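Local coordinates for protein Uly1 (Catenovulum maritimum, PDB 7DRQ) that probably cleaves the algal polysaccharide ulvan as a calcium-binding lyase of polysaccharide lyase family 24, with a beta-propeller fold, at residues I89-Q94 with T168-D173; V74-Y79 with N163-T168; T63-G68 with L125-A130; F148-S153 with G238-F243. All blocks are in the same frame, centred on the assembly; numbering follows the deposited sequence.

All four contacts are buried where their residues touch, and they differ in depth. Contact 3 is nearest the centre of the chain, about 13 Å away centre to centre; contact 4 is at about 18 Å, and contacts 1 and 2 at about 22 Å. Contacts 1, 2 and 3 use three successive strands of one sheet, 86-91, 73-80 and 59-65. Contacts 1 and 2 pack that sheet against one loop and share T168. Contacts 3 and 4 share the next sheet, through strands 122-126 and 150-152. The outer pair is aromatic and apolar, with one arginine stack and, in contact 1, a calcium ion bound by D173. The inner pair turns on tyrosine hydroxyls and a carboxylate.

Contact 1: residues I89-Q94 with T168-D173; sequences IEFPHQ and TQFVKD. With CA (calcium ion), chain C.
F91 and F170 meet in a T-shaped (edge-to-face) pair. The corner of the F91 ring points straight down on the F170 face. Its CZ stands 3.5 Å above the plane of F170, over the ring centre, so it is almost equally far from all six ring carbons. The nearest is F170 CE2, 3.6 Å from F91 CZ. The planes are 87° apart and the centroids 4.8 Å. F170 has CG beside its backbone N (chi1 -79°), which presents the ring face to F91 CZ. I89 adds the tip of its chain: I89 CD1 comes obliquely to the ring and lies 3.8 Å from F170 CE1. L124 borders both rings, and I122 also touches F170, so strand 122-126 packs against this aromatic core. The contact is thus part of the packing between beta-propeller sheets: strand 86-91 is the last of its sheet, and the loop carrying F170 runs beside the next one, where V171 bonds to the backbone of Y152. On both sides of F170 in the chain the loop is looser and more polar. The end of Q169 leads off before it, and after it K172 is exposed, its NZ bonded to A181 O. D173 makes no contact with 89-94 and turns to metal instead. Its OD2 binds the calcium ion at 2.4 Å, and three waters sit on the ion at 2.5 Å. D183 and the backbone oxygen of K185 are further ligands. The other carboxylate oxygen of D173, OD1, is bonded to S175 OG, which helps to fix the rotation of the group.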
# COMPACT_ATOMS: atom_id res chain seq x y z
N ILE A 89 18.66 -6.06 -8.90
CA ILE A 89 18.27 -6.55 -10.22
C ILE A 89 17.55 -5.42 -10.93
O ILE A 89 16.63 -4.81 -10.37
CB ILE A 89 17.36 -7.78 -10.14
CG1 ILE A 89 18.08 -8.98 -9.51
CG2 ILE A 89 16.84 -8.13 -11.53
CD1 ILE A 89 17.16 -10.20 -9.31
N GLU A 90 17.97 -5.13 -12.17
CA GLU A 90 17.28 -4.17 -13.01
C GLU A 90 16.31 -4.90 -13.93
O GLU A 90 16.71 -5.81 -14.67
CB GLU A 90 18.27 -3.35 -13.85
CG GLU A 90 17.60 -2.41 -14.82
CD GLU A 90 18.57 -1.82 -15.82
OE1 GLU A 90 19.77 -1.73 -15.50
OE2 GLU A 90 18.13 -1.45 -16.93
N PHE A 91 15.06 -4.51 -13.89
CA PHE A 91 14.05 -5.07 -14.77
C PHE A 91 13.87 -4.20 -16.01
O PHE A 91 14.08 -2.99 -15.96
CB PHE A 91 12.71 -5.22 -14.04
CG PHE A 91 12.65 -6.43 -13.15
CD1 PHE A 91 13.17 -6.39 -11.87
CD2 PHE A 91 12.11 -7.63 -13.61
CE1 PHE A 91 13.16 -7.52 -11.06
CE2 PHE A 91 12.08 -8.76 -12.80
CZ PHE A 91 12.60 -8.70 -11.53
N PRO A 92 13.51 -4.81 -17.14
CA PRO A 92 13.38 -4.02 -18.38
C PRO A 92 12.30 -2.96 -18.31
O PRO A 92 12.43 -1.92 -18.97
CB PRO A 92 13.06 -5.08 -19.44
CG PRO A 92 13.58 -6.37 -18.89
CD PRO A 92 13.51 -6.26 -17.39
N HIS A 93 11.22 -3.20 -17.56
CA HIS A 93 10.11 -2.26 -17.56
C HIS A 93 10.50 -0.90 -16.99
O HIS A 93 11.22 -0.82 -15.99
CB HIS A 93 8.95 -2.80 -16.74
CG HIS A 93 7.72 -1.93 -16.82
ND1 HIS A 93 6.92 -1.89 -17.94
CD2 HIS A 93 7.19 -1.06 -15.93
CE1 HIS A 93 5.92 -1.05 -17.73
NE2 HIS A 93 6.06 -0.53 -16.52
N GLN A 94 9.98 0.17 -17.60
CA GLN A 94 10.20 1.53 -17.13
C GLN A 94 8.86 2.15 -16.77
O GLN A 94 7.86 1.90 -17.44
CB GLN A 94 10.89 2.40 -18.20
CG GLN A 94 12.26 1.89 -18.63
CD GLN A 94 12.66 2.43 -19.99
OE1 GLN A 94 12.22 1.92 -21.02
NE2 GLN A 94 13.49 3.47 -19.99
N THR A 168 18.07 -13.97 -14.35
CA THR A 168 17.97 -15.40 -14.64
C THR A 168 16.97 -16.09 -13.71
O THR A 168 16.36 -17.10 -14.09
CB THR A 168 19.35 -16.06 -14.51
OG1 THR A 168 20.25 -15.47 -15.45
CG2 THR A 168 19.27 -17.54 -14.79
N GLN A 169 16.76 -15.54 -12.51
CA GLN A 169 15.83 -16.12 -11.55
C GLN A 169 14.37 -15.83 -11.88
O GLN A 169 13.48 -16.42 -11.26
CB GLN A 169 16.13 -15.58 -10.15
CG GLN A 169 17.44 -16.11 -9.58
CD GLN A 169 17.48 -17.62 -9.65
OE1 GLN A 169 16.78 -18.30 -8.90
NE2 GLN A 169 18.29 -18.15 -10.56
N PHE A 170 14.09 -14.96 -12.84
CA PHE A 170 12.72 -14.55 -13.09
C PHE A 170 12.20 -15.16 -14.38
O PHE A 170 12.98 -15.51 -15.28
CB PHE A 170 12.60 -13.02 -13.10
CG PHE A 170 12.56 -12.44 -11.72
CD1 PHE A 170 13.74 -12.32 -10.98
CD2 PHE A 170 11.35 -12.14 -11.11
CE1 PHE A 170 13.71 -11.83 -9.69
CE2 PHE A 170 11.30 -11.65 -9.82
CZ PHE A 170 12.50 -11.50 -9.10
N VAL A 171 10.89 -15.33 -14.43
CA VAL A 171 10.24 -16.14 -15.46
C VAL A 171 9.71 -15.23 -16.55
O VAL A 171 8.93 -14.30 -16.28
CB VAL A 171 9.11 -16.99 -14.86
CG1 VAL A 171 8.45 -17.83 -15.97
CG2 VAL A 171 9.63 -17.87 -13.74
N LYS A 172 10.13 -15.49 -17.78
CA LYS A 172 9.70 -14.68 -18.90
C LYS A 172 8.25 -14.99 -19.29
O LYS A 172 7.74 -16.10 -19.09
CB LYS A 172 10.62 -14.90 -20.11
CG LYS A 172 12.08 -14.53 -19.85
CD LYS A 172 12.90 -14.52 -21.13
CE LYS A 172 14.39 -14.43 -20.85
NZ LYS A 172 15.19 -14.27 -22.10
N ASP A 173 7.59 -13.97 -19.84
CA ASP A 173 6.33 -14.17 -20.53
C ASP A 173 6.61 -14.96 -21.80
O ASP A 173 7.27 -14.45 -22.71
CB ASP A 173 5.68 -12.82 -20.84
CG ASP A 173 4.35 -12.94 -21.56
OD1 ASP A 173 3.94 -14.07 -21.93
OD2 ASP A 173 3.68 -11.91 -21.75
CA CA C . 4.03 -9.58 -21.35
O HOH W 1 1.72 -9.21 -20.55
O HOH W 2 2.68 -9.07 -23.40
O HOH W 3 4.14 -7.13 -21.32

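Contact 2: residues V74-Y79 with N163-T168; sequences VMLTRY and NNFTLT
An inverse gamma turn centred on F165 carries its ring onto strand 73-80 of a beta-propeller sheet. An ST turn follows at once: T168 N donates to T166 OG1 at 3.1 Å. R78 and L76 receive the ring. The guanidinium of R78 lies flat on F165, with centres 4.4 Å apart and planes at 27°. R78 NH1 is 3.6 Å from F165 CD1. The same arginine also uses its root: CB makes a CH-pi contact, 4.2 Å from the ring centroid, near the CE2 and CZ side. The chain starts with CG anti to the backbone N and bends at chi3 (69°), which brings the guanidinium to the CD1 side of the ring. L76 meets the ring obliquely, with CD2 3.8 Å from F165 CZ. V87, I89 and I122 also touch F165. The polar edge of the arginine is held by loop groups: NH1 bonds to A158 O, and NH2 to V160 O and in a salt bridge to D162. The buried guanidinium is therefore fixed both in plane and in tilt. Its charge is probably balanced by D162 and further eased by the pi cloud of F165.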
# COMPACT_ATOMS: atom_id res chain seq x y z
N VAL A 74 12.35 -0.40 -13.26
CA VAL A 74 11.93 -1.13 -12.06
C VAL A 74 13.13 -1.85 -11.46
O VAL A 74 13.82 -2.61 -12.15
CB VAL A 74 10.81 -2.12 -12.41
CG1 VAL A 74 10.59 -3.11 -11.28
CG2 VAL A 74 9.51 -1.37 -12.76
N MSE A 75 13.39 -1.62 -10.17
CA MSE A 75 14.53 -2.24 -9.49
C MSE A 75 14.10 -3.07 -8.30
O MSE A 75 13.14 -2.74 -7.62
CB MSE A 75 15.53 -1.19 -9.00
CG MSE A 75 15.79 -0.03 -9.94
SE MSE A 75 16.76 -0.57 -11.53
CE MSE A 75 18.42 -1.25 -10.74
N LEU A 76 14.86 -4.14 -8.02
CA LEU A 76 14.65 -4.97 -6.85
C LEU A 76 15.99 -5.17 -6.16
O LEU A 76 16.92 -5.71 -6.76
CB LEU A 76 14.02 -6.32 -7.23
CG LEU A 76 13.98 -7.32 -6.07
CD1 LEU A 76 13.11 -6.78 -4.93
CD2 LEU A 76 13.49 -8.70 -6.53
N THR A 77 16.10 -4.71 -4.91
CA THR A 77 17.32 -4.81 -4.12
C THR A 77 17.10 -5.80 -2.98
O THR A 77 16.04 -5.80 -2.35
CB THR A 77 17.72 -3.45 -3.54
OG1 THR A 77 17.99 -2.53 -4.60
CG2 THR A 77 18.99 -3.58 -2.68
N ARG A 78 18.10 -6.63 -2.72
CA ARG A 78 18.05 -7.56 -1.60
C ARG A 78 19.24 -7.30 -0.71
O ARG A 78 20.38 -7.41 -1.16
CB ARG A 78 18.04 -9.01 -2.09
CG ARG A 78 17.86 -10.02 -0.95
CD ARG A 78 18.02 -11.46 -1.45
NE ARG A 78 19.41 -11.73 -1.82
CZ ARG A 78 19.85 -12.89 -2.29
NH1 ARG A 78 19.01 -13.92 -2.45
NH2 ARG A 78 21.13 -13.04 -2.61
N TYR A 79 18.98 -6.94 0.54
CA TYR A 79 20.00 -6.73 1.56
C TYR A 79 20.07 -7.97 2.45
O TYR A 79 19.04 -8.44 2.94
CB TYR A 79 19.70 -5.48 2.38
CG TYR A 79 20.54 -5.36 3.63
CD1 TYR A 79 21.86 -4.93 3.56
CD2 TYR A 79 20.03 -5.69 4.88
CE1 TYR A 79 22.64 -4.82 4.70
CE2 TYR A 79 20.82 -5.59 6.03
CZ TYR A 79 22.12 -5.16 5.93
OH TYR A 79 22.90 -5.06 7.07
N ASN A 163 25.66 -13.48 -6.19
CA ASN A 163 26.07 -13.49 -7.59
C ASN A 163 25.04 -14.18 -8.48
O ASN A 163 25.06 -13.97 -9.70
CB ASN A 163 27.43 -14.17 -7.77
CG ASN A 163 27.41 -15.61 -7.36
OD1 ASN A 163 27.08 -15.94 -6.22
ND2 ASN A 163 27.76 -16.50 -8.29
N ASN A 164 24.16 -14.99 -7.91
CA ASN A 164 23.10 -15.64 -8.68
C ASN A 164 21.78 -14.88 -8.62
O ASN A 164 20.80 -15.31 -9.26
CB ASN A 164 22.90 -17.08 -8.20
CG ASN A 164 24.12 -17.95 -8.44
OD1 ASN A 164 24.51 -18.74 -7.59
ND2 ASN A 164 24.73 -17.80 -9.60
N PHE A 165 21.72 -13.78 -7.87
CA PHE A 165 20.49 -13.00 -7.73
C PHE A 165 20.40 -12.05 -8.93
O PHE A 165 20.78 -10.88 -8.87
CB PHE A 165 20.47 -12.24 -6.41
CG PHE A 165 19.13 -11.63 -6.08
CD1 PHE A 165 18.10 -12.42 -5.62
CD2 PHE A 165 18.92 -10.28 -6.23
CE1 PHE A 165 16.86 -11.87 -5.31
CE2 PHE A 165 17.67 -9.71 -5.92
CZ PHE A 165 16.65 -10.51 -5.47
N THR A 166 19.91 -12.60 -10.04
CA THR A 166 19.87 -11.89 -11.31
C THR A 166 18.53 -12.15 -11.98
O THR A 166 17.72 -12.95 -11.52
CB THR A 166 20.98 -12.34 -12.27
OG1 THR A 166 20.66 -13.65 -12.76
CG2 THR A 166 22.37 -12.37 -11.60
N LEU A 167 18.33 -11.49 -13.14
CA LEU A 167 17.15 -11.72 -13.96
C LEU A 167 16.99 -13.18 -14.37
O LEU A 167 15.87 -13.59 -14.72
CB LEU A 167 17.23 -10.83 -15.20
CG LEU A 167 16.04 -10.04 -15.71
CD1 LEU A 167 15.24 -9.44 -14.57
CD2 LEU A 167 16.56 -8.96 -16.65
N THR A 168 18.07 -13.97 -14.35
CA THR A 168 17.97 -15.40 -14.64
C THR A 168 16.97 -16.09 -13.71
O THR A 168 16.36 -17.10 -14.09
CB THR A 168 19.35 -16.06 -14.51
OG1 THR A 168 20.25 -15.47 -15.45
CG2 THR A 168 19.27 -17.54 -14.79

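Contact 3: residues T63-G68 with L125-A130; sequences TWYRGG and LYDMHA
D127 OD2, on the residue that the Y65 hydroxyl touches, is gripped by two donors, H93 NE2 and the backbone N of T96. D127 OD1 takes a further bond from N109 ND2. These bonds hold the buried carboxylate at both oxygens and fix its rotation. The hydroxyl end of Y65 lies alongside the CA-CB-CG run of D127. This is a packing contact, with Y65 OH 3.4 Å from D127 CB. The side chains cross at about a right angle, and ring and carboxylate planes are 65° apart. The Y65 hydroxyl has its own polar partner, N109 O. N109 therefore ties both residues, through its backbone oxygen to the tyrosine and through its amide nitrogen to the aspartate. The Y65 OH also stands 4.2 Å from Y126 CB. Beyond that atom the Y126 ring leads away from Y65. Y126 OH instead bonds to S151 OG, and its side chain packs on K185, whose backbone oxygen is a calcium ligand. D127 has a backbone with positive phi (63°), and here the chain leaves strand 122-126. The contact thus joins the ends of two strands in successive propeller sheets. Strand 59-65 lies beside strand 73-80, and V74 packs on the Y65 ring, while L15 of strand 3-15 touches it too. Strand 122-126 pairs with strand 150-152, and L125 and H129 reach strand 201-208 of the sheet after that.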
# COMPACT_ATOMS: atom_id res chain seq x y z
N THR A 63 11.91 -2.49 -3.27
CA THR A 63 11.69 -2.08 -4.65
C THR A 63 11.80 -0.56 -4.77
O THR A 63 11.63 0.17 -3.80
CB THR A 63 10.32 -2.52 -5.16
OG1 THR A 63 9.30 -1.82 -4.44
CG2 THR A 63 10.13 -4.04 -4.98
N TRP A 64 12.06 -0.11 -5.99
CA TRP A 64 12.17 1.30 -6.32
C TRP A 64 12.29 1.43 -7.83
O TRP A 64 12.75 0.51 -8.50
CB TRP A 64 13.39 1.95 -5.62
CG TRP A 64 14.71 1.20 -5.76
CD1 TRP A 64 15.05 0.02 -5.16
CD2 TRP A 64 15.86 1.61 -6.50
NE1 TRP A 64 16.34 -0.33 -5.49
CE2 TRP A 64 16.86 0.63 -6.32
CE3 TRP A 64 16.15 2.72 -7.31
CZ2 TRP A 64 18.10 0.71 -6.93
CZ3 TRP A 64 17.39 2.80 -7.90
CH2 TRP A 64 18.36 1.81 -7.71
N TYR A 65 11.84 2.57 -8.34
CA TYR A 65 12.19 3.00 -9.69
C TYR A 65 13.50 3.77 -9.64
O TYR A 65 13.73 4.54 -8.70
CB TYR A 65 11.11 3.90 -10.28
CG TYR A 65 9.81 3.22 -10.58
CD1 TYR A 65 9.64 2.45 -11.73
CD2 TYR A 65 8.72 3.35 -9.71
CE1 TYR A 65 8.44 1.83 -12.00
CE2 TYR A 65 7.52 2.73 -9.98
CZ TYR A 65 7.38 1.99 -11.12
OH TYR A 65 6.18 1.39 -11.37
N ARG A 66 14.34 3.60 -10.66
CA ARG A 66 15.63 4.27 -10.75
C ARG A 66 15.53 5.54 -11.59
O ARG A 66 14.87 5.56 -12.64
CB ARG A 66 16.68 3.33 -11.35
CG ARG A 66 18.08 3.95 -11.41
CD ARG A 66 19.10 2.94 -11.94
NE ARG A 66 18.80 2.64 -13.34
CZ ARG A 66 19.27 1.59 -14.00
NH1 ARG A 66 20.08 0.72 -13.40
NH2 ARG A 66 18.91 1.41 -15.26
N GLY A 67 16.19 6.62 -11.13
CA GLY A 67 16.19 7.86 -11.89
C GLY A 67 17.32 7.91 -12.91
O GLY A 67 18.19 7.04 -12.94
N GLY A 68 17.30 8.94 -13.75
CA GLY A 68 16.26 9.96 -13.75
C GLY A 68 15.13 9.75 -14.74
O GLY A 68 14.73 8.61 -15.00
N LEU A 125 4.52 -6.79 -8.45
CA LEU A 125 3.40 -6.18 -9.15
C LEU A 125 3.68 -4.70 -9.29
O LEU A 125 4.01 -4.04 -8.30
CB LEU A 125 2.10 -6.41 -8.38
CG LEU A 125 1.59 -7.84 -8.44
CD1 LEU A 125 0.54 -8.06 -7.38
CD2 LEU A 125 1.02 -8.19 -9.82
N TYR A 126 3.57 -4.16 -10.50
CA TYR A 126 4.04 -2.78 -10.61
C TYR A 126 3.35 -2.00 -11.71
O TYR A 126 2.85 -2.54 -12.69
CB TYR A 126 5.55 -2.74 -10.84
CG TYR A 126 6.13 -3.72 -11.85
CD1 TYR A 126 6.22 -3.39 -13.21
CD2 TYR A 126 6.67 -4.94 -11.44
CE1 TYR A 126 6.81 -4.26 -14.12
CE2 TYR A 126 7.27 -5.82 -12.34
CZ TYR A 126 7.33 -5.48 -13.68
OH TYR A 126 7.92 -6.35 -14.58
N ASP A 127 3.37 -0.67 -11.52
CA ASP A 127 3.09 0.31 -12.56
C ASP A 127 1.66 0.20 -13.07
O ASP A 127 1.41 0.17 -14.28
CB ASP A 127 4.09 0.21 -13.72
CG ASP A 127 4.29 1.55 -14.41
OD1 ASP A 127 3.95 2.59 -13.80
OD2 ASP A 127 4.79 1.58 -15.55
N MSE A 128 0.72 0.13 -12.13
CA MSE A 128 -0.71 -0.05 -12.43
C MSE A 128 -1.58 1.01 -11.78
O MSE A 128 -1.46 1.29 -10.59
CB MSE A 128 -1.16 -1.42 -11.94
CG MSE A 128 -0.45 -2.56 -12.62
SE MSE A 128 -1.32 -4.21 -12.13
CE MSE A 128 -0.06 -4.80 -10.75
N HIS A 129 -2.47 1.62 -12.57
CA HIS A 129 -3.52 2.46 -12.01
C HIS A 129 -4.81 2.22 -12.80
O HIS A 129 -5.22 3.04 -13.63
CB HIS A 129 -3.14 3.94 -12.00
CG HIS A 129 -4.10 4.81 -11.25
ND1 HIS A 129 -3.92 6.17 -11.09
CD2 HIS A 129 -5.25 4.50 -10.60
CE1 HIS A 129 -4.93 6.66 -10.39
NE2 HIS A 129 -5.74 5.68 -10.08
N ALA A 130 -5.44 1.07 -12.53
CA ALA A 130 -6.74 0.73 -13.11
C ALA A 130 -6.70 0.71 -14.64
O ALA A 130 -7.64 1.14 -15.31
CB ALA A 130 -7.83 1.67 -12.60

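Contact 4: residues F148-S153 with G238-F243; sequences FRYSYS and GKWSHF
W240 NE1 donates a hydrogen bond to Y150 OH, 2.9 Å long with an N-H...O angle of 147°. The hydroxyl sits at the indole edge, 19° out of its plane. A second link runs through water 4, which lies in the plane of the Y150 ring. It is 2.9 Å from Y150 OH and donates a longer bond of 3.3 Å to G238 O. H123 ND1, on the adjacent strand 122-126, is also bonded to the hydroxyl, so three groups hold this oxygen. The ring contacts are slighter. The Y150 and W240 rings meet obliquely, neither stacked nor edge to face, and Y150 CZ is 4.3 Å from W240 CD1. Water 4 also stands over a face of the Y152 ring, toward its rim. Side-chain torsion aids the reach: Y150 has CG anti to the backbone N (chi1 172°), which sends the ring across to strand 239-245. A G1 beta bulge at G238 and K239 leads into that strand, and the positive phi of G238 suits glycine. The contact bridges two successive beta-propeller sheets, 150-152 being the end strand of one and 239-245 that of the next. L214 and L216 of strand 214-220 pack on W240. Through its bonds to the indole and to H123, one buried tyrosine oxygen joins strand 239-245 to strands 122-126 and 150-152, and it satisfies the indole N-H between the sheets.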
# COMPACT_ATOMS: atom_id res chain seq x y z
N PHE A 148 -2.11 -5.28 -16.94
CA PHE A 148 -1.84 -5.89 -15.65
C PHE A 148 -0.40 -6.40 -15.71
O PHE A 148 -0.02 -7.04 -16.70
CB PHE A 148 -2.82 -7.04 -15.35
CG PHE A 148 -2.60 -7.70 -14.02
CD1 PHE A 148 -3.17 -7.18 -12.86
CD2 PHE A 148 -1.80 -8.83 -13.92
CE1 PHE A 148 -2.94 -7.76 -11.63
CE2 PHE A 148 -1.57 -9.44 -12.69
CZ PHE A 148 -2.14 -8.90 -11.54
N ARG A 149 0.40 -6.10 -14.69
CA ARG A 149 1.85 -6.23 -14.80
C ARG A 149 2.41 -7.01 -13.61
O ARG A 149 2.60 -6.46 -12.52
CB ARG A 149 2.50 -4.85 -14.92
CG ARG A 149 2.06 -4.11 -16.18
CD ARG A 149 2.42 -2.62 -16.20
NE ARG A 149 2.27 -2.12 -17.56
CZ ARG A 149 2.21 -0.84 -17.91
NH1 ARG A 149 2.29 0.12 -16.99
NH2 ARG A 149 2.09 -0.52 -19.20
N TYR A 150 2.71 -8.29 -13.84
CA TYR A 150 3.14 -9.21 -12.80
C TYR A 150 4.45 -9.87 -13.21
O TYR A 150 4.57 -10.37 -14.34
CB TYR A 150 2.05 -10.27 -12.57
CG TYR A 150 2.42 -11.42 -11.66
CD1 TYR A 150 3.01 -11.21 -10.42
CD2 TYR A 150 2.12 -12.73 -12.03
CE1 TYR A 150 3.34 -12.28 -9.58
CE2 TYR A 150 2.43 -13.81 -11.20
CZ TYR A 150 3.04 -13.58 -9.98
OH TYR A 150 3.34 -14.64 -9.16
N SER A 151 5.42 -9.89 -12.30
CA SER A 151 6.68 -10.59 -12.53
C SER A 151 6.91 -11.55 -11.37
O SER A 151 6.54 -11.26 -10.22
CB SER A 151 7.86 -9.61 -12.67
OG SER A 151 7.80 -8.91 -13.91
N TYR A 152 7.51 -12.70 -11.66
CA TYR A 152 7.71 -13.69 -10.61
C TYR A 152 8.89 -14.58 -10.95
O TYR A 152 9.35 -14.64 -12.09
CB TYR A 152 6.44 -14.54 -10.37
CG TYR A 152 6.09 -15.46 -11.51
CD1 TYR A 152 5.41 -14.98 -12.64
CD2 TYR A 152 6.41 -16.80 -11.47
CE1 TYR A 152 5.07 -15.83 -13.69
CE2 TYR A 152 6.08 -17.67 -12.53
CZ TYR A 152 5.41 -17.17 -13.63
OH TYR A 152 5.08 -18.03 -14.67
N SER A 153 9.35 -15.29 -9.93
CA SER A 153 10.63 -15.97 -10.00
C SER A 153 10.45 -17.48 -9.94
O SER A 153 9.36 -18.01 -9.70
CB SER A 153 11.52 -15.52 -8.84
OG SER A 153 11.19 -16.27 -7.68
N GLY A 238 2.29 -23.38 -8.25
CA GLY A 238 3.06 -22.33 -8.91
C GLY A 238 2.21 -21.23 -9.52
O GLY A 238 2.58 -20.66 -10.55
N LYS A 239 1.07 -20.93 -8.90
CA LYS A 239 0.17 -19.91 -9.43
C LYS A 239 -0.73 -19.45 -8.30
O LYS A 239 -0.63 -19.91 -7.17
CB LYS A 239 -0.64 -20.45 -10.62
CG LYS A 239 -1.57 -21.59 -10.26
CD LYS A 239 -2.18 -22.19 -11.52
CE LYS A 239 -3.36 -23.08 -11.19
NZ LYS A 239 -3.88 -23.72 -12.43
N TRP A 240 -1.63 -18.52 -8.63
CA TRP A 240 -2.53 -17.91 -7.67
C TRP A 240 -3.96 -18.33 -7.93
O TRP A 240 -4.33 -18.69 -9.05
CB TRP A 240 -2.43 -16.39 -7.73
CG TRP A 240 -1.08 -15.88 -7.36
CD1 TRP A 240 0.07 -15.98 -8.10
CD2 TRP A 240 -0.73 -15.18 -6.17
NE1 TRP A 240 1.12 -15.39 -7.43
CE2 TRP A 240 0.65 -14.89 -6.24
CE3 TRP A 240 -1.44 -14.77 -5.04
CZ2 TRP A 240 1.33 -14.21 -5.23
CZ3 TRP A 240 -0.77 -14.08 -4.03
CH2 TRP A 240 0.61 -13.82 -4.13
N SER A 241 -4.76 -18.29 -6.88
CA SER A 241 -6.19 -18.51 -7.00
C SER A 241 -6.85 -17.34 -7.73
O SER A 241 -6.27 -16.26 -7.92
CB SER A 241 -6.81 -18.71 -5.62
OG SER A 241 -6.67 -17.54 -4.84
N HIS A 242 -8.10 -17.56 -8.14
CA HIS A 242 -8.91 -16.51 -8.74
C HIS A 242 -9.21 -15.43 -7.71
O HIS A 242 -9.50 -15.73 -6.55
CB HIS A 242 -10.22 -17.12 -9.26
CG HIS A 242 -11.02 -16.20 -10.14
ND1 HIS A 242 -11.58 -15.02 -9.69
CD2 HIS A 242 -11.41 -16.33 -11.44
CE1 HIS A 242 -12.24 -14.45 -10.68
NE2 HIS A 242 -12.17 -15.23 -11.75
N PHE A 243 -9.13 -14.17 -8.14
CA PHE A 243 -9.48 -13.06 -7.26
C PHE A 243 -10.88 -13.25 -6.69
O PHE A 243 -11.80 -13.66 -7.40
CB PHE A 243 -9.42 -11.73 -8.02
CG PHE A 243 -8.10 -11.01 -7.92
CD1 PHE A 243 -7.49 -10.79 -6.68
CD2 PHE A 243 -7.48 -10.54 -9.06
CE1 PHE A 243 -6.29 -10.10 -6.60
CE2 PHE A 243 -6.27 -9.87 -8.99
CZ PHE A 243 -5.67 -9.65 -7.76
O HOH W 4 3.03 -17.51 -9.68